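Local atomic coordinates of acyl-homoserine-lactone synthase (Pseudomonas aeruginosa, PDB entry 1RO5), a protein that makes the quorum-sensing signal N-(3-oxododecanoyl)homoserine lactone from an acyl-carrier-protein-bound fatty acyl chain and S-adenosyl-L-methionine. Residues A[77-82]-A[101-106]. Residues are numbered along the deposited sequence; the frame is centred on the assembly and turned at random. Where two conformers were deposited one is given.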
loop_
_atom_site.group_PDB
_atom_site.type_symbol
_atom_site.label_atom_id
_atom_site.label_comp_id
_atom_site.label_asym_id
_atom_site.label_seq_id
_atom_site.Cartn_x
_atom_site.Cartn_y
_atom_site.Cartn_z
ATOM N N PRO A 77 -13.727 -4.407 -7.022
ATOM C CA PRO A 77 -13.032 -5.598 -6.534
ATOM C C PRO A 77 -11.645 -5.207 -5.927
ATOM O O PRO A 77 -11.039 -4.259 -6.445
ATOM C CB PRO A 77 -12.839 -6.455 -7.816
ATOM C CG PRO A 77 -13.816 -5.852 -8.804
ATOM C CD PRO A 77 -13.852 -4.365 -8.495
ATOM N N TYR A 78 -11.213 -5.892 -4.852
ATOM C CA TYR A 78 -9.935 -5.617 -4.235
ATOM C C TYR A 78 -9.398 -6.892 -3.619
ATOM O O TYR A 78 -10.147 -7.862 -3.515
ATOM C CB TYR A 78 -10.031 -4.413 -3.261
ATOM C CG TYR A 78 -10.930 -4.610 -2.085
ATOM C CD1 TYR A 78 -10.417 -4.984 -0.872
ATOM C CD2 TYR A 78 -12.314 -4.430 -2.214
ATOM C CE1 TYR A 78 -11.203 -5.145 0.212
ATOM C CE2 TYR A 78 -13.155 -4.597 -1.113
ATOM C CZ TYR A 78 -12.536 -4.905 0.115
ATOM O OH TYR A 78 -13.319 -5.120 1.247
ATOM N N MET A 79 -8.085 -6.961 -3.324
ATOM C CA MET A 79 -7.414 -8.266 -3.103
ATOM C C MET A 79 -7.961 -8.888 -1.776
ATOM O O MET A 79 -8.077 -10.107 -1.678
ATOM C CB MET A 79 -5.883 -8.113 -2.960
ATOM C CG MET A 79 -5.209 -7.432 -4.168
ATOM S SD MET A 79 -3.446 -7.583 -4.252
ATOM C CE MET A 79 -3.385 -9.424 -4.907
ATOM N N LEU A 80 -8.363 -8.100 -0.774
ATOM C CA LEU A 80 -8.737 -8.728 0.521
ATOM C C LEU A 80 -10.062 -9.498 0.252
ATOM O O LEU A 80 -10.237 -10.604 0.722
ATOM C CB LEU A 80 -9.027 -7.691 1.600
ATOM C CG LEU A 80 -9.129 -8.048 3.050
ATOM C CD1 LEU A 80 -9.663 -7.039 4.002
ATOM C CD2 LEU A 80 -9.069 -9.475 3.511
ATOM N N LYS A 81 -10.927 -8.882 -0.535
ATOM C CA LYS A 81 -12.273 -9.404 -0.783
ATOM C C LYS A 81 -12.195 -10.493 -1.806
ATOM O O LYS A 81 -12.903 -11.504 -1.668
ATOM C CB LYS A 81 -13.217 -8.312 -1.281
ATOM C CG LYS A 81 -14.674 -8.768 -1.505
ATOM C CD LYS A 81 -15.649 -7.967 -2.402
ATOM C CE LYS A 81 -16.410 -6.835 -1.768
ATOM N NZ LYS A 81 -16.360 -5.568 -2.716
ATOM N N ASN A 82 -11.328 -10.344 -2.832
ATOM C CA ASN A 82 -11.451 -11.272 -3.938
ATOM C C ASN A 82 -10.281 -12.158 -4.149
ATOM O O ASN A 82 -10.362 -12.938 -5.066
ATOM C CB ASN A 82 -11.761 -10.518 -5.230
ATOM C CG ASN A 82 -13.063 -9.742 -5.152
ATOM O OD1 ASN A 82 -13.097 -8.493 -5.004
ATOM N ND2 ASN A 82 -14.138 -10.468 -5.154
ATOM N N GLU A 101 -8.371 0.027 -0.193
ATOM C CA GLU A 101 -7.461 -1.031 0.071
ATOM C C GLU A 101 -6.084 -0.722 -0.467
ATOM O O GLU A 101 -5.952 -0.105 -1.560
ATOM C CB GLU A 101 -7.933 -2.327 -0.633
ATOM C CG GLU A 101 -6.961 -3.442 -0.229
ATOM C CD GLU A 101 -6.899 -4.675 -1.141
ATOM O OE1 GLU A 101 -6.973 -4.556 -2.365
ATOM O OE2 GLU A 101 -6.682 -5.729 -0.606
ATOM N N LEU A 102 -5.062 -1.055 0.340
ATOM C CA LEU A 102 -3.688 -0.966 -0.087
ATOM C C LEU A 102 -3.216 -2.382 -0.432
ATOM O O LEU A 102 -3.550 -3.379 0.283
ATOM C CB LEU A 102 -2.792 -0.418 1.003
ATOM C CG LEU A 102 -3.228 0.844 1.716
ATOM C CD1 LEU A 102 -2.205 1.135 2.730
ATOM C CD2 LEU A 102 -3.339 1.969 0.656
ATOM N N SER A 103 -2.313 -2.452 -1.434
ATOM C CA SER A 103 -1.756 -3.708 -1.845
ATOM C C SER A 103 -0.448 -3.550 -2.527
ATOM O O SER A 103 -0.078 -2.452 -2.892
ATOM C CB SER A 103 -2.782 -4.472 -2.743
ATOM O OG SER A 103 -3.045 -3.827 -3.967
ATOM N N ARG A 104 0.302 -4.627 -2.723
ATOM C CA ARG A 104 1.554 -4.518 -3.521
ATOM C C ARG A 104 2.571 -3.507 -3.001
ATOM O O ARG A 104 3.110 -2.735 -3.784
ATOM C CB ARG A 104 1.254 -4.283 -5.021
ATOM C CG ARG A 104 0.436 -5.399 -5.700
ATOM C CD ARG A 104 1.212 -6.702 -5.593
ATOM N NE ARG A 104 0.721 -7.830 -6.393
ATOM C CZ ARG A 104 0.240 -9.003 -5.893
ATOM N NH1 ARG A 104 0.132 -9.278 -4.570
ATOM N NH2 ARG A 104 -0.096 -9.943 -6.722
ATOM N N PHE A 105 2.898 -3.543 -1.697
ATOM C CA PHE A 105 3.966 -2.721 -1.143
ATOM C C PHE A 105 5.228 -3.203 -1.654
ATOM O O PHE A 105 5.605 -4.272 -1.348
ATOM C CB PHE A 105 4.134 -2.643 0.422
ATOM C CG PHE A 105 2.874 -2.586 1.195
ATOM C CD1 PHE A 105 1.661 -2.361 0.556
ATOM C CD2 PHE A 105 2.883 -2.897 2.542
ATOM C CE1 PHE A 105 0.420 -2.407 1.268
ATOM C CE2 PHE A 105 1.665 -2.899 3.267
ATOM C CZ PHE A 105 0.430 -2.642 2.581
ATOM N N ALA A 106 5.965 -2.408 -2.367
ATOM C CA ALA A 106 7.189 -2.878 -2.940
ATOM C C ALA A 106 8.229 -1.758 -2.758
ATOM O O ALA A 106 8.017 -0.642 -3.237
ATOM C CB ALA A 106 6.987 -3.210 -4.525
#
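The carboxylate of Glu-101, on a strand of the acyltransferase-like central sheet, takes hydrogen bonds from the amides at the start of the short helix 79-82. OE1 accepts the hydrogen bond from Met-79 N at 2.8 Å; the nitrogen meets OE1 on the syn side, 32° out of the carboxylate plane. OE2 takes a weak, bent bond from Leu-80 N at 2.9 Å (124° at the hydrogen). Thus the first two amides of the helix both find an acceptor in one buried side chain, and the two bonds fix the rotation of its carboxylate. Glu-101 reaches them because CG stands anti to its backbone N (chi1 -176°) and the chain runs on extended. Along the way it passes the edge of the Tyr-78 ring: CD of Glu-101 lies near the ring plane, 3.5 Å from Tyr-78 CD1, with carboxylate and ring steeply inclined to each other. The amide N of Tyr-78, the N-cap residue, donates to Asn-82 OD1, whose side chain turns back over the first turn, while the Tyr-78 hydroxyl bonds to the carbonyl of Pro-94.

The Met-79 side chain reaches from the helix to Ser-103 and Arg-104, farther along the strand. Its SD sits 3.5 Å from Ser-103 CB, and the bend at chi3 carries CE over one face of the Arg-104 guanidinium, 3.5 Å from NH1. That guanidinium is held from elsewhere by a salt bridge to Glu-45 and a hydrogen bond to Trp-36 O; Ser-103 OG bonds to Arg-70. Strand 99-107 runs between antiparallel 64-73 and parallel 139-145, and helix 79-82 lies against it, with Met-79 touching Arg-70 of the first neighbour and Leu-80 touching Val-143 of the second.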